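Local structure of putative esterase (7C4D) at residues L12-R17 with G61-A66; F16-E21 with Q51-D56; G23-I28 with E88-I93; Q57-R62 with K189-S194. The protein probably hydrolyses carboxylic ester bonds, as expected of a bacterial carboxylesterase with the alpha/beta-hydrolase fold. All coordinates share one frame; numbering follows the deposited sequence.

Contact 1. Residues L12-R17 with G61-A66; sequences LELFFR and GRSPHA
Phe-15 and Arg-62 run alongside each other in the same direction, the aliphatic part of the arginine laid over one face of the ring. With the ring carbon CG anti to the backbone N (chi1 174°), the phenyl group swings out beside Arg-62, whose chain is extended from CG to NE. Its CD sits almost above the ring centre, 4.0 Å from the Phe-15 centroid, a CH-pi contact that suits a long methylene chain on a flat apolar surface. The guanidinium beyond it is turned 57° from the ring plane and meets it obliquely.

Ser-63 supplies the polar link. The N-H of Phe-15 reaches Ser-63 OG at 2.8 Å, and the same hydroxyl bonds Asp-56 O; a small side chain that can both give and accept fits between two backbones. Pro-64 and Leu-12 pass one another head to tail: Leu-12 CD1 lies 4.0 Å from Pro-64 CB and 3.9 Å from Ala-66 CB, while Pro-64 CD comes within 3.1 Å of Glu-13 O.

The two segments run nearly antiparallel. Residues 12-15 lead into edge strand 16-19, whereas the partner segment 61-66 belongs to the loop between strand 51-55 and helix 71-84. Leu-14 packs on Ile-55 of the neighbouring strand, and the backbone N of Leu-12 bonds Asp-77 of helix 71-84.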
loop_
_atom_site.group_PDB
_atom_site.type_symbol
_atom_site.label_atom_id
_atom_site.label_comp_id
_atom_site.label_asym_id
_atom_site.label_seq_id
_atom_site.Cartn_x
_atom_site.Cartn_y
_atom_site.Cartn_z
ATOM N N LEU A 12 -15.370 -2.756 -6.678
ATOM C CA LEU A 12 -15.956 -2.293 -5.440
ATOM C C LEU A 12 -15.854 -0.775 -5.421
ATOM O O LEU A 12 -14.964 -0.214 -6.064
ATOM C CB LEU A 12 -15.152 -2.891 -4.280
ATOM C CG LEU A 12 -15.115 -4.418 -4.203
ATOM C CD1 LEU A 12 -14.243 -4.875 -3.048
ATOM C CD2 LEU A 12 -16.518 -4.984 -4.024
ATOM N N GLU A 13 -16.768 -0.140 -4.669
ATOM C CA GLU A 13 -16.688 1.274 -4.334
ATOM C C GLU A 13 -15.754 1.443 -3.143
ATOM O O GLU A 13 -16.022 0.918 -2.063
ATOM C CB GLU A 13 -18.079 1.849 -4.077
ATOM C CG GLU A 13 -18.914 1.940 -5.338
ATOM C CD GLU A 13 -20.231 2.684 -5.183
ATOM O OE1 GLU A 13 -20.422 3.349 -4.138
ATOM O OE2 GLU A 13 -21.061 2.602 -6.112
ATOM N N LEU A 14 -14.620 2.125 -3.360
ATOM C CA LEU A 14 -13.640 2.245 -2.295
ATOM C C LEU A 14 -14.034 3.423 -1.399
ATOM O O LEU A 14 -14.548 4.442 -1.880
ATOM C CB LEU A 14 -12.234 2.402 -2.884
ATOM C CG LEU A 14 -11.656 1.210 -3.643
ATOM C CD1 LEU A 14 -10.209 1.471 -4.058
ATOM C CD2 LEU A 14 -11.775 -0.088 -2.861
ATOM N N PHE A 15 -13.881 3.217 -0.096
ATOM C CA PHE A 15 -13.912 4.307 0.864
ATOM C C PHE A 15 -12.674 5.189 0.690
ATOM O O PHE A 15 -11.572 4.679 0.444
ATOM C CB PHE A 15 -13.920 3.777 2.291
ATOM C CG PHE A 15 -13.811 4.881 3.309
ATOM C CD1 PHE A 15 -14.879 5.721 3.576
ATOM C CD2 PHE A 15 -12.648 5.080 4.007
ATOM C CE1 PHE A 15 -14.765 6.736 4.512
ATOM C CE2 PHE A 15 -12.506 6.110 4.917
ATOM C CZ PHE A 15 -13.578 6.932 5.182
ATOM N N PHE A 16 -12.879 6.511 0.825
ATOM C CA PHE A 16 -11.827 7.520 0.751
ATOM C C PHE A 16 -12.167 8.700 1.659
ATOM O O PHE A 16 -13.321 8.898 2.070
ATOM C CB PHE A 16 -11.672 8.096 -0.665
ATOM C CG PHE A 16 -12.824 8.950 -1.129
ATOM C CD1 PHE A 16 -13.983 8.371 -1.639
ATOM C CD2 PHE A 16 -12.761 10.335 -1.038
ATOM C CE1 PHE A 16 -15.036 9.163 -2.080
ATOM C CE2 PHE A 16 -13.816 11.125 -1.473
ATOM C CZ PHE A 16 -14.954 10.537 -1.986
ATOM N N ARG A 17 -11.110 9.447 1.965
ATOM C CA ARG A 17 -11.166 10.768 2.577
ATOM C C ARG A 17 -10.314 11.714 1.728
ATOM O O ARG A 17 -9.269 11.314 1.208
ATOM C CB ARG A 17 -10.599 10.711 4.002
ATOM C CG ARG A 17 -11.495 10.020 5.019
ATOM C CD ARG A 17 -11.191 10.397 6.463
ATOM N NE ARG A 17 -9.867 9.961 6.882
ATOM C CZ ARG A 17 -8.895 10.782 7.284
ATOM N NH1 ARG A 17 -7.709 10.311 7.646
ATOM N NH2 ARG A 17 -9.133 12.078 7.352
ATOM N N GLY A 61 -9.492 -1.373 5.839
ATOM C CA GLY A 61 -10.068 -0.206 6.485
ATOM C C GLY A 61 -11.594 -0.283 6.473
ATOM O O GLY A 61 -12.172 -1.256 6.940
ATOM N N ARG A 62 -12.229 0.723 5.869
ATOM C CA ARG A 62 -13.679 0.762 5.761
ATOM C C ARG A 62 -14.146 0.358 4.370
ATOM O O ARG A 62 -15.307 0.565 4.053
ATOM C CB ARG A 62 -14.192 2.183 6.023
ATOM C CG ARG A 62 -13.751 2.765 7.354
ATOM C CD ARG A 62 -14.553 4.004 7.638
ATOM N NE ARG A 62 -14.594 4.258 9.062
ATOM C CZ ARG A 62 -13.637 4.858 9.751
ATOM N NH1 ARG A 62 -12.546 5.281 9.140
ATOM N NH2 ARG A 62 -13.787 5.054 11.048
ATOM N N SER A 63 -13.250 -0.162 3.517
ATOM C CA SER A 63 -13.682 -0.521 2.176
ATOM C C SER A 63 -14.389 -1.894 2.143
ATOM O O SER A 63 -14.301 -2.668 3.102
ATOM C CB SER A 63 -12.538 -0.392 1.199
ATOM O OG SER A 63 -12.565 0.873 0.543
ATOM N N PRO A 64 -15.167 -2.221 1.079
ATOM C CA PRO A 64 -15.903 -3.485 1.014
ATOM C C PRO A 64 -14.968 -4.683 0.873
ATOM O O PRO A 64 -13.852 -4.547 0.368
ATOM C CB PRO A 64 -16.732 -3.394 -0.281
ATOM C CG PRO A 64 -16.720 -1.941 -0.691
ATOM C CD PRO A 64 -15.461 -1.360 -0.079
ATOM N N HIS A 65 -15.447 -5.848 1.325
ATOM C CA HIS A 65 -14.740 -7.111 1.296
ATOM C C HIS A 65 -15.079 -7.842 0.007
ATOM O O HIS A 65 -16.115 -7.569 -0.596
ATOM C CB HIS A 65 -15.073 -7.911 2.551
ATOM C CG HIS A 65 -14.411 -7.385 3.775
ATOM N ND1 HIS A 65 -14.080 -8.196 4.825
ATOM C CD2 HIS A 65 -13.998 -6.137 4.113
ATOM C CE1 HIS A 65 -13.516 -7.485 5.786
ATOM N NE2 HIS A 65 -13.463 -6.214 5.375
ATOM N N ALA A 66 -14.127 -8.671 -0.452
ATOM C CA ALA A 66 -14.232 -9.552 -1.609
ATOM C C ALA A 66 -13.185 -10.661 -1.477
ATOM O O ALA A 66 -12.315 -10.577 -0.619
ATOM C CB ALA A 66 -14.113 -8.781 -2.906
#

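Contact 2. Residues F16-E21 with Q51-D56; sequences FRKKGE and QVYLID
Strand 16-19 pairs with strand 51-55 as an antiparallel ladder, forming the outer edge of the alpha/beta-hydrolase sheet; Phe-16 faces Ile-55 and Lys-19 faces Val-52 at its two ends.

Four backbone hydrogen bonds hold it. Arg-17 and Leu-54 exchange two, N to O 3.0 Å from Arg-17 and N to O 2.8 Å from Leu-54, and Lys-19 and Val-52 exchange the other two. Phe-16/Ile-55 and Lys-18/Tyr-53 are the non-hydrogen-bonded pairs, whose side chains share one face.

Apolar contacts fill that face. The strand pairing itself brings Phe-16 CB to 3.4 Å from Ile-55 CD1. Phe-16 CG takes the crowded position between backbone N and carbonyl carbon (chi1 69°), which lays the ring beside Tyr-53, CD2 to CD2 3.9 Å. The two rings meet obliquely, planes 49° apart, and the ring of Phe-16 also meets Phe-81 edge-to-face. On the opposite face, Val-52 and Leu-54 pack against helix 40-46: branched and apolar residues suit the buried strand, long charged ones its more exposed edge.

Polar side-chain contact centres on Lys-18. The methylenes of its extended chain pass over the rim of one face of the Tyr-53 ring, toward the hydroxyl end, and its NZ meets Gln-51 OE1 at 3.1 Å, nearly along the C=O axis, while Gln-51 NE2 turns to Gly-23 O.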
loop_
_atom_site.group_PDB
_atom_site.type_symbol
_atom_site.label_atom_id
_atom_site.label_comp_id
_atom_site.label_asym_id
_atom_site.label_seq_id
_atom_site.Cartn_x
_atom_site.Cartn_y
_atom_site.Cartn_z
ATOM N N PHE A 16 -12.879 6.511 0.825
ATOM C CA PHE A 16 -11.827 7.520 0.751
ATOM C C PHE A 16 -12.167 8.700 1.659
ATOM O O PHE A 16 -13.321 8.898 2.070
ATOM C CB PHE A 16 -11.672 8.096 -0.665
ATOM C CG PHE A 16 -12.824 8.950 -1.129
ATOM C CD1 PHE A 16 -13.983 8.371 -1.639
ATOM C CD2 PHE A 16 -12.761 10.335 -1.038
ATOM C CE1 PHE A 16 -15.036 9.163 -2.080
ATOM C CE2 PHE A 16 -13.816 11.125 -1.473
ATOM C CZ PHE A 16 -14.954 10.537 -1.986
ATOM N N ARG A 17 -11.110 9.447 1.965
ATOM C CA ARG A 17 -11.166 10.768 2.577
ATOM C C ARG A 17 -10.314 11.714 1.728
ATOM O O ARG A 17 -9.269 11.314 1.208
ATOM C CB ARG A 17 -10.599 10.711 4.002
ATOM C CG ARG A 17 -11.495 10.020 5.019
ATOM C CD ARG A 17 -11.191 10.397 6.463
ATOM N NE ARG A 17 -9.867 9.961 6.882
ATOM C CZ ARG A 17 -8.895 10.782 7.284
ATOM N NH1 ARG A 17 -7.709 10.311 7.646
ATOM N NH2 ARG A 17 -9.133 12.078 7.352
ATOM N N LYS A 18 -10.757 12.967 1.588
ATOM C CA LYS A 18 -10.064 13.965 0.779
ATOM C C LYS A 18 -9.541 15.090 1.673
ATOM O O LYS A 18 -10.298 15.642 2.446
ATOM C CB LYS A 18 -11.032 14.521 -0.268
ATOM C CG LYS A 18 -10.467 15.615 -1.159
ATOM C CD LYS A 18 -11.390 15.915 -2.298
ATOM C CE LYS A 18 -11.059 17.221 -2.962
ATOM N NZ LYS A 18 -12.120 17.574 -3.927
ATOM N N LYS A 19 -8.243 15.373 1.603
ATOM C CA LYS A 19 -7.623 16.510 2.263
ATOM C C LYS A 19 -7.087 17.431 1.176
ATOM O O LYS A 19 -6.307 16.986 0.328
ATOM C CB LYS A 19 -6.444 16.039 3.122
ATOM C CG LYS A 19 -6.694 14.847 4.056
ATOM C CD LYS A 19 -7.655 15.129 5.198
ATOM C CE LYS A 19 -7.204 16.228 6.129
ATOM N NZ LYS A 19 -8.321 16.667 6.989
ATOM N N GLY A 20 -7.532 18.691 1.188
ATOM C CA GLY A 20 -7.059 19.698 0.252
ATOM C C GLY A 20 -8.146 19.997 -0.772
ATOM O O GLY A 20 -8.771 19.066 -1.281
ATOM N N GLU A 21 -8.340 21.295 -1.066
ATOM C CA GLU A 21 -9.392 21.782 -1.948
ATOM C C GLU A 21 -8.836 22.244 -3.303
ATOM O O GLU A 21 -9.586 22.326 -4.269
ATOM C CB GLU A 21 -10.182 22.888 -1.241
ATOM C CG GLU A 21 -11.694 22.751 -1.376
ATOM C CD GLU A 21 -12.475 24.049 -1.547
ATOM O OE1 GLU A 21 -12.054 25.086 -0.989
ATOM O OE2 GLU A 21 -13.505 24.024 -2.251
ATOM N N GLN A 51 -4.886 17.995 -4.097
ATOM C CA GLN A 51 -6.144 17.461 -3.604
ATOM C C GLN A 51 -5.910 15.990 -3.311
ATOM O O GLN A 51 -5.934 15.185 -4.229
ATOM C CB GLN A 51 -7.240 17.672 -4.655
ATOM C CG GLN A 51 -7.539 19.159 -4.894
ATOM C CD GLN A 51 -8.724 19.318 -5.807
ATOM O OE1 GLN A 51 -9.851 19.002 -5.453
ATOM N NE2 GLN A 51 -8.456 19.703 -7.034
ATOM N N VAL A 52 -5.593 15.677 -2.049
ATOM C CA VAL A 52 -5.138 14.356 -1.684
ATOM C C VAL A 52 -6.327 13.450 -1.353
ATOM O O VAL A 52 -7.152 13.789 -0.496
ATOM C CB VAL A 52 -4.169 14.423 -0.494
ATOM C CG1 VAL A 52 -3.612 13.041 -0.185
ATOM C CG2 VAL A 52 -3.045 15.444 -0.715
ATOM N N TYR A 53 -6.360 12.276 -2.003
ATOM C CA TYR A 53 -7.348 11.231 -1.737
ATOM C C TYR A 53 -6.687 10.051 -1.025
ATOM O O TYR A 53 -5.740 9.451 -1.548
ATOM C CB TYR A 53 -7.992 10.756 -3.036
ATOM C CG TYR A 53 -8.821 11.802 -3.727
ATOM C CD1 TYR A 53 -8.227 12.744 -4.547
ATOM C CD2 TYR A 53 -10.196 11.860 -3.549
ATOM C CE1 TYR A 53 -8.978 13.717 -5.171
ATOM C CE2 TYR A 53 -10.970 12.818 -4.171
ATOM C CZ TYR A 53 -10.350 13.745 -4.992
ATOM O OH TYR A 53 -11.085 14.680 -5.650
ATOM N N LEU A 54 -7.118 9.810 0.220
ATOM C CA LEU A 54 -6.626 8.694 1.015
ATOM C C LEU A 54 -7.647 7.572 0.869
ATOM O O LEU A 54 -8.753 7.654 1.420
ATOM C CB LEU A 54 -6.502 9.102 2.481
ATOM C CG LEU A 54 -5.630 10.312 2.815
ATOM C CD1 LEU A 54 -5.689 10.558 4.301
ATOM C CD2 LEU A 54 -4.187 10.054 2.425
ATOM N N ILE A 55 -7.266 6.573 0.069
ATOM C CA ILE A 55 -8.139 5.484 -0.357
ATOM C C ILE A 55 -7.850 4.281 0.536
ATOM O O ILE A 55 -6.690 4.052 0.915
ATOM C CB ILE A 55 -7.867 5.197 -1.845
ATOM C CG1 ILE A 55 -8.557 6.216 -2.759
ATOM C CG2 ILE A 55 -8.210 3.771 -2.219
ATOM C CD1 ILE A 55 -10.002 6.008 -2.845
ATOM N N ASP A 56 -8.923 3.591 0.960
ATOM C CA ASP A 56 -8.834 2.283 1.608
ATOM C C ASP A 56 -9.033 1.269 0.477
ATOM O O ASP A 56 -9.981 1.385 -0.285
ATOM C CB ASP A 56 -9.894 2.099 2.704
ATOM C CG ASP A 56 -9.686 2.890 3.995
ATOM O OD1 ASP A 56 -8.634 3.498 4.156
ATOM O OD2 ASP A 56 -10.554 2.847 4.863
#

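Contact 3. Residues G23-I28 with E88-I93; sequences GEPLII and ESVNII
The side-chain ND2 of Asn-91 serves both Glu-24 and Pro-25. It donates to Glu-24 OE1 over 2.9 Å in a nearly straight bond (165°), the acceptor lying in the amide plane and the carboxylate and amide planes only 19° apart. The bond from ND2 to Pro-25 O, at 3.3 Å, is the longer and more bent of the two, and tilted from the amide plane. The backbone N of Asn-91 also binds Pro-25 O, at 3.1 Å; the two donors come from opposite faces of that carbonyl plane. Proline has no N-H to give: its ring CD lies by Ser-89 O instead, at 3.7 Å, and its CB packs on Val-90 CG1. CG of Asn-91 stands anti to its carbonyl carbon (chi1 -63°), which brings the amide back over the chain toward these acceptors.

Beside the amide, Leu-26 crosses Asn-91 at about a right angle, its CD1 3.5 Å from Asn-91 CB and 4.0 Å from Ile-93 CG1. On the other face, Ile-27 CD1 lies 4.1 Å from Val-90 CG1; beta-branched residues favour such extended backbone.

What positions these groups is the parallel pairing of strands 25-29 and 90-95 at the middle of the sheet. Asn-91 O accepts from Ile-27 N at 2.8 Å, and Ile-27 O from Ile-93 N. Helix 71-84 covers Ile-27 and Val-90, while Ile-92 packs on helix 97-108, and Glu-24 also touches Lys-114 of strand 113-119.

A leucine in place of Asn-91 would probably leave the Glu-24 carboxylate without its amide mate and Pro-25 O with one donor fewer. The chemistry is that of a neutral amide tying the start of a strand to a carboxylate.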
loop_
_atom_site.group_PDB
_atom_site.type_symbol
_atom_site.label_atom_id
_atom_site.label_comp_id
_atom_site.label_asym_id
_atom_site.label_seq_id
_atom_site.Cartn_x
_atom_site.Cartn_y
_atom_site.Cartn_z
ATOM N N GLY A 23 -5.370 22.278 -6.319
ATOM C CA GLY A 23 -4.217 21.582 -6.872
ATOM C C GLY A 23 -4.599 20.354 -7.694
ATOM O O GLY A 23 -5.763 19.938 -7.743
ATOM N N GLU A 24 -3.581 19.739 -8.300
ATOM C CA GLU A 24 -3.779 18.489 -9.018
ATOM C C GLU A 24 -4.164 17.381 -8.036
ATOM O O GLU A 24 -3.761 17.407 -6.875
ATOM C CB GLU A 24 -2.497 18.082 -9.732
ATOM C CG GLU A 24 -1.976 19.124 -10.701
ATOM C CD GLU A 24 -0.598 18.720 -11.204
ATOM O OE1 GLU A 24 -0.086 17.636 -10.801
ATOM O OE2 GLU A 24 -0.044 19.467 -12.001
ATOM N N PRO A 25 -4.950 16.368 -8.453
ATOM C CA PRO A 25 -5.320 15.290 -7.541
ATOM C C PRO A 25 -4.084 14.459 -7.280
ATOM O O PRO A 25 -3.190 14.357 -8.119
ATOM C CB PRO A 25 -6.321 14.445 -8.323
ATOM C CG PRO A 25 -6.794 15.415 -9.389
ATOM C CD PRO A 25 -5.587 16.236 -9.768
ATOM N N LEU A 26 -4.051 13.904 -6.071
ATOM C CA LEU A 26 -2.989 13.027 -5.642
ATOM C C LEU A 26 -3.674 11.894 -4.880
ATOM O O LEU A 26 -4.294 12.129 -3.845
ATOM C CB LEU A 26 -2.021 13.837 -4.773
ATOM C CG LEU A 26 -0.884 13.064 -4.087
ATOM C CD1 LEU A 26 -0.077 12.278 -5.093
ATOM C CD2 LEU A 26 0.037 14.031 -3.327
ATOM N N ILE A 27 -3.546 10.675 -5.414
ATOM C CA ILE A 27 -4.140 9.496 -4.814
ATOM C C ILE A 27 -3.053 8.729 -4.077
ATOM O O ILE A 27 -2.009 8.439 -4.680
ATOM C CB ILE A 27 -4.846 8.624 -5.895
ATOM C CG1 ILE A 27 -6.014 9.366 -6.550
ATOM C CG2 ILE A 27 -5.291 7.290 -5.305
ATOM C CD1 ILE A 27 -6.685 8.654 -7.726
ATOM N N ILE A 28 -3.316 8.384 -2.799
ATOM C CA ILE A 28 -2.358 7.598 -2.029
ATOM C C ILE A 28 -2.968 6.210 -1.750
ATOM O O ILE A 28 -4.112 6.124 -1.315
ATOM C CB ILE A 28 -1.928 8.354 -0.754
ATOM C CG1 ILE A 28 -1.500 9.789 -1.069
ATOM C CG2 ILE A 28 -0.857 7.640 0.061
ATOM C CD1 ILE A 28 -0.908 10.553 0.158
ATOM N N GLU A 88 -9.481 13.584 -14.349
ATOM C CA GLU A 88 -8.943 13.402 -15.687
ATOM C C GLU A 88 -7.586 12.699 -15.620
ATOM O O GLU A 88 -7.386 11.657 -16.261
ATOM C CB GLU A 88 -8.853 14.750 -16.411
ATOM C CG GLU A 88 -9.240 14.659 -17.880
ATOM C CD GLU A 88 -10.394 13.706 -18.159
ATOM O OE1 GLU A 88 -11.525 13.986 -17.706
ATOM O OE2 GLU A 88 -10.155 12.666 -18.803
ATOM N N SER A 89 -6.657 13.300 -14.858
ATOM C CA SER A 89 -5.321 12.755 -14.724
ATOM C C SER A 89 -4.792 13.032 -13.316
ATOM O O SER A 89 -5.056 14.091 -12.747
ATOM C CB SER A 89 -4.409 13.268 -15.801
ATOM O OG SER A 89 -4.178 14.651 -15.634
ATOM N N VAL A 90 -4.051 12.060 -12.772
ATOM C CA VAL A 90 -3.786 12.043 -11.353
ATOM C C VAL A 90 -2.328 11.731 -11.079
ATOM O O VAL A 90 -1.701 10.964 -11.812
ATOM C CB VAL A 90 -4.669 11.027 -10.616
ATOM C CG1 VAL A 90 -6.119 11.439 -10.630
ATOM C CG2 VAL A 90 -4.426 9.575 -11.029
ATOM N N ASN A 91 -1.858 12.277 -9.951
ATOM C CA ASN A 91 -0.630 11.801 -9.339
ATOM C C ASN A 91 -0.983 10.635 -8.421
ATOM O O ASN A 91 -2.040 10.639 -7.815
ATOM C CB ASN A 91 0.041 12.901 -8.515
ATOM C CG ASN A 91 0.470 14.067 -9.378
ATOM O OD1 ASN A 91 1.338 13.920 -10.222
ATOM N ND2 ASN A 91 -0.197 15.195 -9.222
ATOM N N ILE A 92 -0.048 9.714 -8.252
ATOM C CA ILE A 92 -0.280 8.524 -7.446
ATOM C C ILE A 92 0.974 8.236 -6.647
ATOM O O ILE A 92 2.064 8.214 -7.199
ATOM C CB ILE A 92 -0.671 7.280 -8.299
ATOM C CG1 ILE A 92 -1.979 7.524 -9.039
ATOM C CG2 ILE A 92 -0.757 6.008 -7.435
ATOM C CD1 ILE A 92 -2.415 6.373 -9.952
ATOM N N ILE A 93 0.768 7.949 -5.357
ATOM C CA ILE A 93 1.740 7.309 -4.497
ATOM C C ILE A 93 1.187 5.938 -4.059
ATOM O O ILE A 93 0.073 5.852 -3.562
ATOM C CB ILE A 93 2.027 8.194 -3.257
ATOM C CG1 ILE A 93 2.479 9.613 -3.633
ATOM C CG2 ILE A 93 3.017 7.493 -2.324
ATOM C CD1 ILE A 93 2.431 10.621 -2.487
#

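Contact 4. Residues Q57-R62 with K189-S194; sequences QRNHGR and KINIDS
The N-cap of helix 192-196, Asn-191, faces Asn-59 in the loop that follows strand 51-55. The backbone N of Asn-191 donates to Asn-59 O at 3.3 Å, and its ND2 to Asn-59 OD1 at 3.1 Å. In that second bond the donor stands well above the carbonyl plane, the two amides being turned 83° apart; Asn-59 OD1 also accepts from Ala-66 N.

Asn-59 occupies the third position of a type II beta turn from Gln-57 to His-60. There phi is positive (75°), a conformation asparagine tolerates better than most residues. With CG of Asn-191 anti to its backbone N (chi1 -167°), OD1 lies over the helix start, where Ser-194 N meets it from above its carbonyl plane at 3.2 Å, the capping bond. Were an alanine here, Ser-194 N would probably lose its cap and Asn-59 OD1 one of its donors.

Ile-190 CG2 fills the flank, 3.4 Å from Asn-59 O and 4.1 Å from His-60 CD2. The imidazole is held from within the loop, ND1 donating to Arg-58 O at 2.9 Å, while its NE2 bonds Tyr-33 N. Gly-61 has a positive phi, which by itself favours glycine. Lys-189 CG and CE lie along the Gly-61 backbone, and Lys-189 NZ bonds Lys-176 O.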
loop_
_atom_site.group_PDB
_atom_site.type_symbol
_atom_site.label_atom_id
_atom_site.label_comp_id
_atom_site.label_asym_id
_atom_site.label_seq_id
_atom_site.Cartn_x
_atom_site.Cartn_y
_atom_site.Cartn_z
ATOM N N GLN A 57 -8.074 0.373 0.261
ATOM C CA GLN A 57 -8.236 -0.591 -0.826
ATOM C C GLN A 57 -9.152 -1.740 -0.393
ATOM O O GLN A 57 -9.402 -1.890 0.809
ATOM C CB GLN A 57 -6.866 -1.068 -1.285
ATOM C CG GLN A 57 -6.087 0.053 -1.970
ATOM C CD GLN A 57 -4.750 -0.461 -2.396
ATOM O OE1 GLN A 57 -4.582 -0.967 -3.508
ATOM N NE2 GLN A 57 -3.822 -0.414 -1.458
ATOM N N ARG A 58 -9.625 -2.546 -1.372
ATOM C CA ARG A 58 -10.499 -3.685 -1.065
ATOM C C ARG A 58 -9.909 -4.529 0.069
ATOM O O ARG A 58 -8.685 -4.681 0.165
ATOM C CB ARG A 58 -10.803 -4.485 -2.333
ATOM C CG ARG A 58 -9.658 -5.334 -2.872
ATOM C CD ARG A 58 -10.167 -6.366 -3.864
ATOM N NE ARG A 58 -10.910 -5.671 -4.890
ATOM C CZ ARG A 58 -11.801 -6.234 -5.697
ATOM N NH1 ARG A 58 -12.038 -7.528 -5.592
ATOM N NH2 ARG A 58 -12.441 -5.511 -6.601
ATOM N N ASN A 59 -10.798 -4.965 0.986
ATOM C CA ASN A 59 -10.515 -5.822 2.131
ATOM C C ASN A 59 -9.806 -5.079 3.268
ATOM O O ASN A 59 -9.370 -5.701 4.239
ATOM C CB ASN A 59 -9.806 -7.131 1.756
ATOM C CG ASN A 59 -10.681 -8.068 0.943
ATOM O OD1 ASN A 59 -11.911 -8.119 1.114
ATOM N ND2 ASN A 59 -10.059 -8.797 0.031
ATOM N N HIS A 60 -9.743 -3.744 3.167
ATOM C CA HIS A 60 -8.965 -2.934 4.090
ATOM C C HIS A 60 -9.799 -1.763 4.597
ATOM O O HIS A 60 -10.637 -1.222 3.875
ATOM C CB HIS A 60 -7.650 -2.440 3.450
ATOM C CG HIS A 60 -6.614 -3.485 3.258
ATOM N ND1 HIS A 60 -6.615 -4.335 2.161
ATOM C CD2 HIS A 60 -5.534 -3.804 4.001
ATOM C CE1 HIS A 60 -5.577 -5.151 2.258
ATOM N NE2 HIS A 60 -4.913 -4.863 3.399
ATOM N N GLY A 61 -9.492 -1.373 5.839
ATOM C CA GLY A 61 -10.068 -0.206 6.485
ATOM C C GLY A 61 -11.594 -0.283 6.473
ATOM O O GLY A 61 -12.172 -1.256 6.940
ATOM N N ARG A 62 -12.229 0.723 5.869
ATOM C CA ARG A 62 -13.679 0.762 5.761
ATOM C C ARG A 62 -14.146 0.358 4.370
ATOM O O ARG A 62 -15.307 0.565 4.053
ATOM C CB ARG A 62 -14.192 2.183 6.023
ATOM C CG ARG A 62 -13.751 2.765 7.354
ATOM C CD ARG A 62 -14.553 4.004 7.638
ATOM N NE ARG A 62 -14.594 4.258 9.062
ATOM C CZ ARG A 62 -13.637 4.858 9.751
ATOM N NH1 ARG A 62 -12.546 5.281 9.140
ATOM N NH2 ARG A 62 -13.787 5.054 11.048
ATOM N N LYS A 189 -11.366 -5.918 11.018
ATOM C CA LYS A 189 -12.089 -5.208 9.975
ATOM C C LYS A 189 -11.585 -5.627 8.599
ATOM O O LYS A 189 -12.280 -5.391 7.617
ATOM C CB LYS A 189 -12.038 -3.684 10.149
ATOM C CG LYS A 189 -10.660 -3.048 10.091
ATOM C CD LYS A 189 -10.585 -1.798 10.932
ATOM C CE LYS A 189 -9.565 -0.811 10.422
ATOM N NZ LYS A 189 -9.538 0.389 11.281
ATOM N N ILE A 190 -10.379 -6.206 8.546
ATOM C CA ILE A 190 -9.769 -6.705 7.310
ATOM C C ILE A 190 -10.172 -8.153 7.001
ATOM O O ILE A 190 -10.256 -8.992 7.888
ATOM C CB ILE A 190 -8.235 -6.576 7.375
ATOM C CG1 ILE A 190 -7.676 -7.150 8.678
ATOM C CG2 ILE A 190 -7.817 -5.130 7.172
ATOM C CD1 ILE A 190 -6.182 -7.374 8.653
ATOM N N ASN A 191 -10.319 -8.454 5.706
ATOM C CA ASN A 191 -10.636 -9.783 5.203
ATOM C C ASN A 191 -9.385 -10.658 5.150
ATOM O O ASN A 191 -8.819 -10.884 4.073
ATOM C CB ASN A 191 -11.287 -9.680 3.830
ATOM C CG ASN A 191 -11.928 -10.960 3.348
ATOM O OD1 ASN A 191 -11.762 -12.005 3.965
ATOM N ND2 ASN A 191 -12.646 -10.869 2.239
ATOM N N ILE A 192 -8.957 -11.114 6.338
ATOM C CA ILE A 192 -7.787 -11.961 6.531
ATOM C C ILE A 192 -7.869 -13.212 5.648
ATOM O O ILE A 192 -6.861 -13.678 5.127
ATOM C CB ILE A 192 -7.631 -12.297 8.027
ATOM C CG1 ILE A 192 -7.773 -11.025 8.867
ATOM C CG2 ILE A 192 -6.355 -13.076 8.323
ATOM C CD1 ILE A 192 -6.841 -10.923 10.035
ATOM N N ASP A 193 -9.074 -13.738 5.440
ATOM C CA ASP A 193 -9.227 -14.952 4.664
ATOM C C ASP A 193 -8.862 -14.705 3.205
ATOM O O ASP A 193 -8.133 -15.508 2.604
ATOM C CB ASP A 193 -10.625 -15.569 4.786
ATOM C CG ASP A 193 -10.664 -16.980 4.213
ATOM O OD1 ASP A 193 -9.985 -17.864 4.791
ATOM O OD2 ASP A 193 -11.320 -17.176 3.165
ATOM N N SER A 194 -9.420 -13.634 2.628
ATOM C CA SER A 194 -9.103 -13.292 1.251
ATOM C C SER A 194 -7.602 -13.013 1.109
ATOM O O SER A 194 -6.968 -13.447 0.144
ATOM C CB SER A 194 -9.962 -12.161 0.718
ATOM O OG SER A 194 -9.494 -11.692 -0.553
#

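Overall arrangement
Contacts 2 and 3 lie within the seven-stranded mixed sheet, contact 1 at its edge. Contact 2 joins strand 16-19 to strand 51-55, contact 3 strand 25-29 to strand 90-95; their centres lie about 10 Å apart, strands 51-55 and 25-29 being neighbours. Contact 1, centred about 13 Å from the centre of contact 2, starts from the same stretch and extends from that edge strand to the loop after strand 51-55. Contact 4, centred about 8 Å from the centre of contact 1, carries that loop on to helix 192-196, in the insertion after strand 113-119, consistent with a cap. Contact 2 closes before contact 4 opens; contact 3's segments alternate with all the others'. Strand 90-95 leads to a GxSxG nucleophile-elbow pattern, probably presenting the catalytic serine.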